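Sensor histidine kinase CusS (Escherichia coli, PDB 5KU5) senses periplasmic copper and silver ions as a histidine kinase and responds by phosphorylating its partner regulator CusR, the structure being that of its periplasmic sensor domain. Local coordinates at residues Leu116-Leu121 with Pro126-Tyr131; Met96-Pro99 with His105-His108; Glu8-Asp13 with Asp137-Tyr142. All coordinates share one frame; numbering follows the deposited sequence. Where two conformers were deposited one is given.

Contact 1 of 3, residues Leu116-Leu121 with Pro126-Tyr131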
ATOM      1  N   LEU A 116      -0.102 -14.215  12.449  1.00 28.17           N
ATOM      2  CA  LEU A 116      -1.369 -14.945  12.482  1.00 28.83           C
ATOM      3  C   LEU A 116      -1.228 -16.353  11.895  1.00 29.33           C
ATOM      4  O   LEU A 116      -0.356 -16.579  11.045  1.00 29.38           O
ATOM      5  CB  LEU A 116      -2.465 -14.181  11.727  1.00 29.06           C
ATOM      6  CG  LEU A 116      -2.355 -14.027  10.200  1.00 29.30           C
ATOM      7  CD1 LEU A 116      -3.729 -13.803   9.581  1.00 29.57           C
ATOM      8  CD2 LEU A 116      -1.400 -12.906   9.812  1.00 29.42           C
ATOM      9  N   PRO A 117      -2.087 -17.300  12.333  1.00 29.55           N
ATOM     10  CA  PRO A 117      -2.120 -18.604  11.668  1.00 29.30           C
ATOM     11  C   PRO A 117      -2.688 -18.472  10.257  1.00 29.45           C
ATOM     12  O   PRO A 117      -3.591 -17.662  10.035  1.00 29.75           O
ATOM     13  CB  PRO A 117      -3.056 -19.445  12.557  1.00 29.47           C
ATOM     14  CG  PRO A 117      -3.215 -18.676  13.825  1.00 29.60           C
ATOM     15  CD  PRO A 117      -3.062 -17.240  13.440  1.00 29.58           C
ATOM     16  N   VAL A 118      -2.168 -19.270   9.328  1.00 29.48           N
ATOM     17  CA  VAL A 118      -2.482 -19.131   7.904  1.00 29.87           C
ATOM     18  C   VAL A 118      -2.351 -20.485   7.193  1.00 30.10           C
ATOM     19  O   VAL A 118      -1.690 -21.398   7.692  1.00 29.83           O
ATOM     20  CB  VAL A 118      -1.607 -17.985   7.289  1.00 30.20           C
ATOM     21  CG1 VAL A 118      -0.898 -18.361   5.991  1.00 30.41           C
ATOM     22  CG2 VAL A 118      -2.431 -16.714   7.100  1.00 30.09           C
ATOM     23  N   GLY A 119      -3.017 -20.610   6.048  1.00 31.14           N
ATOM     24  CA  GLY A 119      -2.949 -21.814   5.216  1.00 31.99           C
ATOM     25  C   GLY A 119      -4.068 -22.810   5.477  1.00 32.91           C
ATOM     26  O   GLY A 119      -4.915 -22.581   6.343  1.00 32.69           O
ATOM     27  N   PRO A 120      -4.078 -23.930   4.729  1.00 34.42           N
ATOM     28  CA  PRO A 120      -5.098 -24.963   4.902  1.00 34.60           C
ATOM     29  C   PRO A 120      -4.908 -25.750   6.199  1.00 35.50           C
ATOM     30  O   PRO A 120      -3.806 -25.780   6.756  1.00 34.82           O
ATOM     31  CB  PRO A 120      -4.879 -25.868   3.690  1.00 34.73           C
ATOM     32  CG  PRO A 120      -3.418 -25.762   3.432  1.00 34.58           C
ATOM     33  CD  PRO A 120      -3.070 -24.330   3.725  1.00 34.30           C
ATOM     34  N   LEU A 121      -5.979 -26.392   6.655  1.00 36.96           N
ATOM     35  CA  LEU A 121      -5.999 -27.056   7.959  1.00 38.30           C
ATOM     36  C   LEU A 121      -5.448 -28.483   7.887  1.00 38.49           C
ATOM     37  O   LEU A 121      -5.694 -29.206   6.920  1.00 39.13           O
ATOM     38  CB  LEU A 121      -7.425 -27.080   8.518  1.00 38.63           C
ATOM     39  CG  LEU A 121      -8.149 -25.731   8.603  1.00 38.94           C
ATOM     40  CD1 LEU A 121      -9.607 -25.934   8.993  1.00 39.22           C
ATOM     41  CD2 LEU A 121      -7.455 -24.796   9.585  1.00 39.22           C
ATOM     42  N   PRO A 126      -4.247 -24.588  11.198  1.00 36.48           N
ATOM     43  CA  PRO A 126      -3.531 -24.124   9.999  1.00 35.66           C
ATOM     44  C   PRO A 126      -2.050 -24.515   9.992  1.00 34.47           C
ATOM     45  O   PRO A 126      -1.399 -24.472  11.036  1.00 34.00           O
ATOM     46  CB  PRO A 126      -3.690 -22.600  10.059  1.00 36.08           C
ATOM     47  CG  PRO A 126      -4.921 -22.381  10.867  1.00 36.01           C
ATOM     48  CD  PRO A 126      -4.887 -23.462  11.905  1.00 36.23           C
ATOM     49  N   ILE A 127      -1.546 -24.908   8.824  1.00 33.33           N
ATOM     50  CA  ILE A 127      -0.164 -25.399   8.693  1.00 32.90           C
ATOM     51  C   ILE A 127       0.927 -24.328   8.830  1.00 32.15           C
ATOM     52  O   ILE A 127       2.073 -24.672   9.124  1.00 32.38           O
ATOM     53  CB  ILE A 127       0.069 -26.197   7.378  1.00 33.36           C
ATOM     54  CG1 ILE A 127      -0.171 -25.337   6.125  1.00 33.70           C
ATOM     55  CG2 ILE A 127      -0.801 -27.449   7.357  1.00 33.45           C
ATOM     56  CD1 ILE A 127       0.148 -26.050   4.828  1.00 33.92           C
ATOM     57  N   TYR A 128       0.585 -23.054   8.616  1.00 30.58           N
ATOM     58  CA  TYR A 128       1.571 -21.968   8.676  1.00 29.61           C
ATOM     59  C   TYR A 128       1.284 -20.939   9.763  1.00 28.40           C
ATOM     60  O   TYR A 128       0.152 -20.798  10.221  1.00 27.86           O
ATOM     61  CB  TYR A 128       1.632 -21.209   7.350  1.00 29.82           C
ATOM     62  CG  TYR A 128       1.945 -22.027   6.116  1.00 30.20           C
ATOM     63  CD1 TYR A 128       3.068 -22.857   6.061  1.00 30.23           C
ATOM     64  CD2 TYR A 128       1.149 -21.923   4.971  1.00 30.47           C
ATOM     65  CE1 TYR A 128       3.364 -23.587   4.914  1.00 30.22           C
ATOM     66  CE2 TYR A 128       1.438 -22.645   3.823  1.00 30.58           C
ATOM     67  CZ  TYR A 128       2.544 -23.474   3.795  1.00 30.38           C
ATOM     68  OH  TYR A 128       2.819 -24.184   2.648  1.00 30.84           O
ATOM     69  N   THR A 129       2.334 -20.222  10.159  1.00 27.70           N
ATOM     70  CA  THR A 129       2.211 -18.966  10.892  1.00 27.09           C
ATOM     71  C   THR A 129       2.891 -17.905  10.038  1.00 26.32           C
ATOM     72  O   THR A 129       4.088 -17.995   9.774  1.00 26.16           O
ATOM     73  CB  THR A 129       2.872 -19.033  12.279  1.00 27.18           C
ATOM     74  OG1 THR A 129       2.273 -20.087  13.035  1.00 27.79           O
ATOM     75  CG2 THR A 129       2.686 -17.719  13.047  1.00 27.19           C
ATOM     76  N   LEU A 130       2.111 -16.922   9.596  1.00 25.94           N
ATOM     77  CA  LEU A 130       2.606 -15.815   8.781  1.00 25.82           C
ATOM     78  C   LEU A 130       3.009 -14.651   9.682  1.00 25.86           C
ATOM     79  O   LEU A 130       2.216 -14.216  10.512  1.00 25.61           O
ATOM     80  CB  LEU A 130       1.520 -15.353   7.806  1.00 25.94           C
ATOM     81  CG  LEU A 130       1.816 -14.144   6.914  1.00 25.99           C
ATOM     82  CD1 LEU A 130       3.029 -14.386   6.023  1.00 26.03           C
ATOM     83  CD2 LEU A 130       0.592 -13.812   6.083  1.00 26.00           C
ATOM     84  N   TYR A 131       4.237 -14.162   9.509  1.00 26.05           N
ATOM     85  CA  TYR A 131       4.739 -12.967  10.191  1.00 26.06           C
ATOM     86  C   TYR A 131       4.850 -11.844   9.165  1.00 25.40           C
ATOM     87  O   TYR A 131       5.398 -12.058   8.084  1.00 25.32           O
ATOM     88  CB  TYR A 131       6.113 -13.238  10.806  1.00 26.48           C
ATOM     89  CG  TYR A 131       6.099 -14.254  11.924  1.00 27.19           C
ATOM     90  CD1 TYR A 131       6.040 -15.620  11.649  1.00 27.56           C
ATOM     91  CD2 TYR A 131       6.154 -13.855  13.261  1.00 27.45           C
ATOM     92  CE1 TYR A 131       6.033 -16.558  12.671  1.00 27.85           C
ATOM     93  CE2 TYR A 131       6.142 -14.787  14.290  1.00 27.60           C
ATOM     94  CZ  TYR A 131       6.080 -16.135  13.991  1.00 28.03           C
ATOM     95  OH  TYR A 131       6.071 -17.070  15.002  1.00 29.01           O
TER
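Leu116 and Leu130 face each other as an antiparallel hydrogen-bonded pair, with Leu116 N to Leu130 O at 3.0 Å and Leu130 N to Leu116 O at 2.9 Å. Two residues on, Val118 and Tyr128 repeat the exchange. There, Val118 N gives to Tyr128 O at 2.9 Å and Tyr128 N to Val118 O. Pro117, between these pairs, has no N-H to give, but it sits in a non-hydrogen-bonded pair with Thr129, where no cross-strand donor is needed; its CA instead makes a CA-H...O contact of 3.5 Å with Tyr128 O.

Beyond Val118 a beta bulge shifts the register by one. Gly119 turns the corner with a positive phi, and a side chain there would collide with the Tyr128 ring. Past the bulge, the N-H of Ile127 is taken by Pro120 O at 3.2 Å. Ile127 also packs: with chi1 at 62°, its CG1 lies between the backbone N and carbonyl carbon, over the centre of the Tyr128 ring, while CD1 meets Pro120 CD at 3.8 Å. An alanine in place of Ile127 would keep the N-H but is likely to lose the methylene cover over the Tyr128 ring and the contact with the Pro120 ring. Leu121 CD2, meanwhile, lies alongside Pro126 CD at 3.7 Å.

This is the end of the hairpin formed by strands 111-122 and 125-135. Leu116, Val118 and Leu130 lie against helix 2-25, and Tyr128 against Gln32 and Leu36 of helix 32-44, while backbone bonds from Thr129 to Ala54 and Tyr131 to Ser52 join the hairpin to strand 49-54.

Contact 2 of 3, residues Met96-Pro99 with His105-His108. With AG (silver ion), chain E.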
ATOM      1  N   MET A  96      16.478  -3.624   5.658  1.00 26.40           N
ATOM      2  CA  MET A  96      16.058  -4.067   4.334  1.00 27.06           C
ATOM      3  C   MET A  96      16.881  -3.320   3.300  1.00 28.24           C
ATOM      4  O   MET A  96      16.945  -2.091   3.341  1.00 28.63           O
ATOM      5  CB  MET A  96      14.572  -3.777   4.114  1.00 26.62           C
ATOM      6  CG  MET A  96      14.025  -4.309   2.798  1.00 26.43           C
ATOM      7  SD  MET A  96      12.262  -4.008   2.597  1.00 26.27           S
ATOM      8  CE  MET A  96      12.059  -4.451   0.871  1.00 26.17           C
ATOM      9  N   MET A  97      17.497  -4.063   2.377  1.00 29.30           N
ATOM     10  CA  MET A  97      18.254  -3.465   1.275  0.50 29.24           C
ATOM     11  C   MET A  97      17.288  -2.694   0.383  1.00 29.08           C
ATOM     12  O   MET A  97      16.233  -3.213   0.010  1.00 29.15           O
ATOM     13  CB  MET A  97      18.983  -4.547   0.463  0.50 29.62           C
ATOM     14  CG  MET A  97      19.774  -4.041  -0.742  0.50 29.63           C
ATOM     15  SD  MET A  97      20.930  -2.706  -0.363  0.50 29.88           S
ATOM     16  CE  MET A  97      22.156  -3.574   0.611  0.50 29.66           C
ATOM     17  N   MET A  98      17.647  -1.454   0.056  1.00 28.36           N
ATOM     18  CA  MET A  98      16.822  -0.596  -0.788  1.00 27.90           C
ATOM     19  C   MET A  98      17.673   0.018  -1.899  1.00 28.17           C
ATOM     20  O   MET A  98      18.880   0.207  -1.717  1.00 27.89           O
ATOM     21  CB  MET A  98      16.165   0.496   0.062  1.00 27.43           C
ATOM     22  CG  MET A  98      15.134  -0.010   1.064  1.00 26.96           C
ATOM     23  SD  MET A  98      13.660  -0.723   0.312  1.00 26.17           S
ATOM     24  CE  MET A  98      12.792   0.739  -0.250  1.00 26.39           C
ATOM     25  N   PRO A  99      17.051   0.325  -3.054  1.00 28.48           N
ATOM     26  CA  PRO A  99      17.804   0.819  -4.205  1.00 28.56           C
ATOM     27  C   PRO A  99      18.191   2.288  -4.093  1.00 28.68           C
ATOM     28  O   PRO A  99      17.649   3.016  -3.261  1.00 29.46           O
ATOM     29  CB  PRO A  99      16.821   0.625  -5.364  1.00 28.65           C
ATOM     30  CG  PRO A  99      15.486   0.813  -4.737  1.00 28.64           C
ATOM     31  CD  PRO A  99      15.604   0.246  -3.350  1.00 28.72           C
ATOM     32  N   HIS A 105      17.465   7.442  -1.420  1.00 39.09           N
ATOM     33  CA  HIS A 105      17.592   6.131  -0.767  1.00 38.56           C
ATOM     34  C   HIS A 105      16.704   6.040   0.476  1.00 38.80           C
ATOM     35  O   HIS A 105      16.658   6.973   1.280  1.00 39.22           O
ATOM     36  CB  HIS A 105      19.047   5.841  -0.379  1.00 37.99           C
ATOM     37  CG  HIS A 105      19.240   4.511   0.285  1.00 37.20           C
ATOM     38  ND1 HIS A 105      19.339   4.369   1.652  1.00 36.83           N
ATOM     39  CD2 HIS A 105      19.324   3.261  -0.229  1.00 36.69           C
ATOM     40  CE1 HIS A 105      19.490   3.091   1.952  1.00 36.65           C
ATOM     41  NE2 HIS A 105      19.482   2.397   0.827  1.00 36.71           N
ATOM     42  N   MET A 106      16.017   4.909   0.623  1.00 39.20           N
ATOM     43  CA  MET A 106      15.118   4.663   1.758  1.00 40.14           C
ATOM     44  C   MET A 106      15.834   3.835   2.825  1.00 37.69           C
ATOM     45  O   MET A 106      16.270   2.717   2.556  1.00 37.00           O
ATOM     46  CB  MET A 106      13.861   3.923   1.289  1.00 42.31           C
ATOM     47  CG  MET A 106      13.002   4.708   0.307  1.00 44.12           C
ATOM     48  SD  MET A 106      12.003   5.978   1.107  1.00 47.40           S
ATOM     49  CE  MET A 106      10.495   5.062   1.428  1.00 46.80           C
ATOM     50  N   GLU A 107      15.961   4.402   4.023  1.00 35.28           N
ATOM     51  CA  GLU A 107      16.543   3.713   5.176  1.00 34.34           C
ATOM     52  C   GLU A 107      15.425   2.965   5.904  1.00 31.42           C
ATOM     53  O   GLU A 107      14.600   3.592   6.568  1.00 30.06           O
ATOM     54  CB  GLU A 107      17.220   4.740   6.107  1.00 35.89           C
ATOM     55  CG  GLU A 107      17.712   4.223   7.461  1.00 37.88           C
ATOM     56  CD  GLU A 107      18.781   3.148   7.364  1.00 40.31           C
ATOM     57  OE1 GLU A 107      19.559   3.145   6.379  1.00 42.22           O
ATOM     58  OE2 GLU A 107      18.856   2.310   8.292  1.00 41.67           O
ATOM     59  N   HIS A 108      15.400   1.636   5.768  1.00 29.03           N
ATOM     60  CA  HIS A 108      14.375   0.789   6.403  1.00 27.81           C
ATOM     61  C   HIS A 108      14.977  -0.244   7.363  1.00 27.34           C
ATOM     62  O   HIS A 108      15.412  -1.313   6.933  1.00 27.22           O
ATOM     63  CB  HIS A 108      13.517   0.085   5.339  1.00 26.83           C
ATOM     64  CG  HIS A 108      12.534   0.985   4.652  1.00 26.22           C
ATOM     65  ND1 HIS A 108      11.900   0.631   3.485  1.00 25.53           N
ATOM     66  CD2 HIS A 108      12.082   2.225   4.957  1.00 25.57           C
ATOM     67  CE1 HIS A 108      11.093   1.602   3.102  1.00 25.28           C
ATOM     68  NE2 HIS A 108      11.184   2.584   3.980  1.00 25.34           N
TER
HETATM   69 AG    AG E 201      12.236  -1.529   2.371  1.00 24.55          AG
HETATM   70  O   HOH W   1      17.403   0.559   3.964  1.00 24.60           O
HETATM   71  O   HOH W   2      15.189   3.275  -1.671  1.00 30.62           O
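The His105 imidazole presents its edge to Met98, whose carbonyl O lies near the ring plane, 3.4 Å from His105 CD2. The His108 ring is met differently: Met106 CB sits 4.0 Å above one face, offset toward the rim, while Met98 CE approaches obliquely, 3.8 Å from His108 ND1. That nitrogen binds the silver ion at 2.5 Å.

Two thioethers meet the same ion by different routes. Met96 is extended, its CG anti to the backbone N (chi1 -175°), and delivers SD to silver at 2.5 Å. Met98 is bent at both chi2 and chi3, folding its SD back to 2.6 Å from the silver and leaving its CE 3.7 Å from Met106 CB. The backbone O of Ser47 completes the site.

Neither segment is a regular strand, yet they run nearly antiparallel. Met96 N donates to His108 O at 2.8 Å in an almost straight bond. One water donates to Met96 O and Met106 O and accepts from His108 N; another links Pro99 O to Met106 N.

Two sulfurs, one imidazole nitrogen and one carbonyl oxygen form a set of neutral ligands without a carboxylate. Such a sulfur-rich site suits soft monovalent ions, consistent with a sensor of silver and copper.

Contact 3 of 3, residues Glu8-Asp13 with Asp137-Tyr142. With AG (silver ion), chain F.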
ATOM      1  N   GLU A   8      -2.320   3.397  14.204  1.00 25.03           N
ATOM      2  CA  GLU A   8      -3.575   3.029  13.533  1.00 25.27           C
ATOM      3  C   GLU A   8      -3.449   3.021  12.005  1.00 24.99           C
ATOM      4  O   GLU A   8      -4.014   2.139  11.348  1.00 23.94           O
ATOM      5  CB  GLU A   8      -4.728   3.943  13.975  1.00 25.89           C
ATOM      6  CG  GLU A   8      -5.185   3.729  15.417  1.00 26.49           C
ATOM      7  CD  GLU A   8      -5.852   2.378  15.653  1.00 27.44           C
ATOM      8  OE1 GLU A   8      -6.619   1.908  14.783  1.00 28.41           O
ATOM      9  OE2 GLU A   8      -5.612   1.778  16.722  1.00 27.86           O
ATOM     10  N   GLN A   9      -2.714   3.988  11.448  1.00 25.06           N
ATOM     11  CA  GLN A   9      -2.340   3.963  10.021  1.00 25.46           C
ATOM     12  C   GLN A   9      -1.685   2.630   9.649  1.00 24.56           C
ATOM     13  O   GLN A   9      -2.092   1.980   8.686  1.00 24.21           O
ATOM     14  CB  GLN A   9      -1.367   5.100   9.666  1.00 26.45           C
ATOM     15  CG  GLN A   9      -1.985   6.475   9.490  1.00 27.34           C
ATOM     16  CD  GLN A   9      -0.956   7.502   9.030  1.00 28.58           C
ATOM     17  OE1 GLN A   9       0.115   7.630   9.630  1.00 29.72           O
ATOM     18  NE2 GLN A   9      -1.269   8.231   7.960  1.00 28.72           N
ATOM     19  N   ASP A  10      -0.684   2.236  10.433  1.00 23.97           N
ATOM     20  CA  ASP A  10       0.060   0.988  10.210  1.00 23.88           C
ATOM     21  C   ASP A  10      -0.806  -0.252  10.391  1.00 24.10           C
ATOM     22  O   ASP A  10      -0.765  -1.160   9.565  1.00 24.21           O
ATOM     23  CB  ASP A  10       1.270   0.902  11.148  1.00 23.52           C
ATOM     24  CG  ASP A  10       2.296   1.986  10.882  1.00 23.51           C
ATOM     25  OD1 ASP A  10       2.135   2.734   9.893  1.00 23.33           O
ATOM     26  OD2 ASP A  10       3.265   2.103  11.658  1.00 23.02           O
ATOM     27  N   ILE A  11      -1.582  -0.281  11.473  1.00 24.54           N
ATOM     28  CA  ILE A  11      -2.496  -1.400  11.757  1.00 25.35           C
ATOM     29  C   ILE A  11      -3.474  -1.637  10.596  1.00 25.51           C
ATOM     30  O   ILE A  11      -3.727  -2.784  10.224  1.00 24.93           O
ATOM     31  CB  ILE A  11      -3.234  -1.187  13.101  1.00 25.81           C
ATOM     32  CG1 ILE A  11      -2.254  -1.422  14.262  1.00 26.29           C
ATOM     33  CG2 ILE A  11      -4.439  -2.115  13.243  1.00 26.13           C
ATOM     34  CD1 ILE A  11      -2.679  -0.808  15.578  1.00 26.67           C
ATOM     35  N   ASN A  12      -3.995  -0.553  10.024  1.00 26.08           N
ATOM     36  CA  ASN A  12      -4.873  -0.632   8.857  1.00 26.93           C
ATOM     37  C   ASN A  12      -4.180  -1.233   7.626  1.00 26.39           C
ATOM     38  O   ASN A  12      -4.756  -2.082   6.941  1.00 26.10           O
ATOM     39  CB  ASN A  12      -5.439   0.755   8.529  1.00 28.12           C
ATOM     40  CG  ASN A  12      -6.414   0.733   7.367  1.00 29.38           C
ATOM     41  OD1 ASN A  12      -6.227   1.438   6.374  1.00 31.08           O
ATOM     42  ND2 ASN A  12      -7.456  -0.087   7.478  1.00 30.01           N
ATOM     43  N   ASP A  13      -2.954  -0.787   7.348  1.00 26.22           N
ATOM     44  CA  ASP A  13      -2.138  -1.369   6.269  1.00 26.23           C
ATOM     45  C   ASP A  13      -1.852  -2.851   6.525  1.00 25.48           C
ATOM     46  O   ASP A  13      -1.978  -3.674   5.617  1.00 25.48           O
ATOM     47  CB  ASP A  13      -0.810  -0.613   6.098  1.00 27.11           C
ATOM     48  CG  ASP A  13      -0.990   0.808   5.564  1.00 28.32           C
ATOM     49  OD1 ASP A  13      -2.121   1.184   5.180  1.00 29.26           O
ATOM     50  OD2 ASP A  13       0.014   1.555   5.522  1.00 28.87           O
ATOM     51  N   ASP A 137      10.012   3.601   9.711  1.00 23.21           N
ATOM     52  CA  ASP A 137      11.140   4.539   9.775  1.00 23.68           C
ATOM     53  C   ASP A 137      10.714   5.978   9.509  1.00 23.79           C
ATOM     54  O   ASP A 137      11.195   6.896  10.173  1.00 23.71           O
ATOM     55  CB  ASP A 137      12.248   4.142   8.801  1.00 23.83           C
ATOM     56  CG  ASP A 137      12.852   2.796   9.133  1.00 23.80           C
ATOM     57  OD1 ASP A 137      12.175   1.770   8.912  1.00 24.27           O
ATOM     58  OD2 ASP A 137      14.003   2.755   9.607  1.00 23.94           O
ATOM     59  N   PHE A 138       9.800   6.166   8.560  1.00 24.02           N
ATOM     60  CA  PHE A 138       9.277   7.500   8.258  1.00 24.43           C
ATOM     61  C   PHE A 138       8.520   8.102   9.450  1.00 24.57           C
ATOM     62  O   PHE A 138       8.611   9.307   9.672  1.00 24.86           O
ATOM     63  CB  PHE A 138       8.405   7.481   6.990  1.00 24.56           C
ATOM     64  CG  PHE A 138       8.223   8.833   6.353  1.00 25.20           C
ATOM     65  CD1 PHE A 138       9.327   9.607   5.987  1.00 25.77           C
ATOM     66  CD2 PHE A 138       6.948   9.332   6.093  1.00 25.39           C
ATOM     67  CE1 PHE A 138       9.160  10.852   5.396  1.00 26.05           C
ATOM     68  CE2 PHE A 138       6.778  10.573   5.498  1.00 25.53           C
ATOM     69  CZ  PHE A 138       7.883  11.335   5.150  1.00 25.91           C
ATOM     70  N   HIS A 139       7.810   7.273  10.223  1.00 25.01           N
ATOM     71  CA  HIS A 139       7.188   7.718  11.493  1.00 25.61           C
ATOM     72  C   HIS A 139       8.239   8.236  12.473  1.00 26.44           C
ATOM     73  O   HIS A 139       8.087   9.319  13.039  1.00 26.66           O
ATOM     74  CB  HIS A 139       6.397   6.596  12.196  1.00 25.19           C
ATOM     75  CG  HIS A 139       5.233   6.071  11.415  1.00 24.82           C
ATOM     76  ND1 HIS A 139       4.189   6.869  11.017  1.00 24.86           N
ATOM     77  CD2 HIS A 139       4.930   4.822  10.989  1.00 24.87           C
ATOM     78  CE1 HIS A 139       3.297   6.143  10.367  1.00 24.67           C
ATOM     79  NE2 HIS A 139       3.726   4.897  10.334  1.00 24.73           N
ATOM     80  N   LEU A 140       9.300   7.450  12.659  1.00 27.36           N
ATOM     81  CA  LEU A 140      10.363   7.762  13.614  1.00 27.76           C
ATOM     82  C   LEU A 140      11.204   8.968  13.188  1.00 29.11           C
ATOM     83  O   LEU A 140      11.614   9.758  14.038  1.00 29.17           O
ATOM     84  CB  LEU A 140      11.268   6.541  13.836  1.00 27.60           C
ATOM     85  CG  LEU A 140      10.606   5.265  14.375  1.00 27.61           C
ATOM     86  CD1 LEU A 140      11.625   4.141  14.482  1.00 27.56           C
ATOM     87  CD2 LEU A 140       9.931   5.505  15.720  1.00 27.67           C
ATOM     88  N   HIS A 141      11.461   9.107  11.885  1.00 30.43           N
ATOM     89  CA  HIS A 141      12.145  10.296  11.355  1.00 31.80           C
ATOM     90  C   HIS A 141      11.392  11.582  11.693  1.00 31.76           C
ATOM     91  O   HIS A 141      12.010  12.583  12.048  1.00 31.98           O
ATOM     92  CB  HIS A 141      12.337  10.210   9.835  1.00 33.10           C
ATOM     93  CG  HIS A 141      13.311   9.157   9.404  1.00 35.17           C
ATOM     94  ND1 HIS A 141      13.182   8.468   8.216  1.00 36.45           N
ATOM     95  CD2 HIS A 141      14.421   8.666  10.006  1.00 36.24           C
ATOM     96  CE1 HIS A 141      14.175   7.605   8.101  1.00 36.56           C
ATOM     97  NE2 HIS A 141      14.939   7.702   9.174  1.00 36.52           N
ATOM     98  N   TYR A 142      10.063  11.545  11.585  1.00 31.77           N
ATOM     99  CA  TYR A 142       9.224  12.697  11.930  1.00 32.29           C
ATOM    100  C   TYR A 142       9.307  13.047  13.417  1.00 33.15           C
ATOM    101  O   TYR A 142       9.505  14.213  13.762  1.00 33.39           O
ATOM    102  CB  TYR A 142       7.767  12.454  11.518  1.00 31.62           C
ATOM    103  CG  TYR A 142       6.805  13.554  11.930  1.00 31.29           C
ATOM    104  CD1 TYR A 142       6.744  14.759  11.226  1.00 31.04           C
ATOM    105  CD2 TYR A 142       5.951  13.389  13.024  1.00 31.03           C
ATOM    106  CE1 TYR A 142       5.865  15.767  11.601  1.00 30.72           C
ATOM    107  CE2 TYR A 142       5.069  14.392  13.407  1.00 31.05           C
ATOM    108  CZ  TYR A 142       5.029  15.579  12.692  1.00 30.84           C
ATOM    109  OH  TYR A 142       4.158  16.575  13.070  1.00 30.92           O
TER
HETATM  110 AG    AG F 202       4.371   9.118  10.033  1.00 25.97          AG
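Asp10 and His139 form a His-carboxylate pair behind a silver ion at the dimer interface of the sensor domain, joining helix 2-25 to helix 137-146. The two side chains approach from opposite directions. His139 NE2 donates to Asp10 OD1 at 2.7 Å, meeting it on the syn side with the carboxylate and ring planes turned 52° apart. On the other ring nitrogen, His139 ND1 binds silver at 2.5 Å, and NE2 of His5 from the second subunit binds the same ion.

Each partner is held further. Asp10 OD2 forms a salt bridge with Arg112 NH1, so the carboxylate is gripped at both oxygens. Gln9 OE1 lies in the plane of the imidazole at its edge, 3.6 Å from His139 CE1, but the stronger polar partner of this amide is Gln9 of the second subunit, reached by an NE2 to OE1 hydrogen bond.

The geometry thus gives the two imidazole nitrogens separate tasks: NE2 carries the proton for Asp10, and ND1 is the metal ligand. The bond to Asp10 at NE2 and the silver at ND1 together fix the rotation of the ring, with Arg112 as second-shell support to the carboxylate, whose negative charge probably makes ND1 a better donor to silver, an effect the arginine may temper. With His5 coming from the other chain, the ion links two copies of the protein, consistent with metal binding being coupled to dimer contact.

Overall arrangement
Contact 1 is partly buried packing at the turn end of the central hairpin, contact 2 a surface loop site, and contact 3 a buried helix pair against the second subunit. Helix 2-25 is common ground: it lies over the hairpin of contact 1 and supplies residues 8-13 to contact 3, while strand 125-135 leads directly into helix 137-146. Contacts 2 and 3 touch, Glu107 and His108 packing on Asp137; contact 1 lies on the opposite side of the chain's centre, about 29 Å between centres from contact 2. Chemistry follows place: a backbone ladder in the sheet, thioether-rich silver coordination within one chain in the loop, and a histidine-carboxylate bond backing silver coordination between chains at the interface.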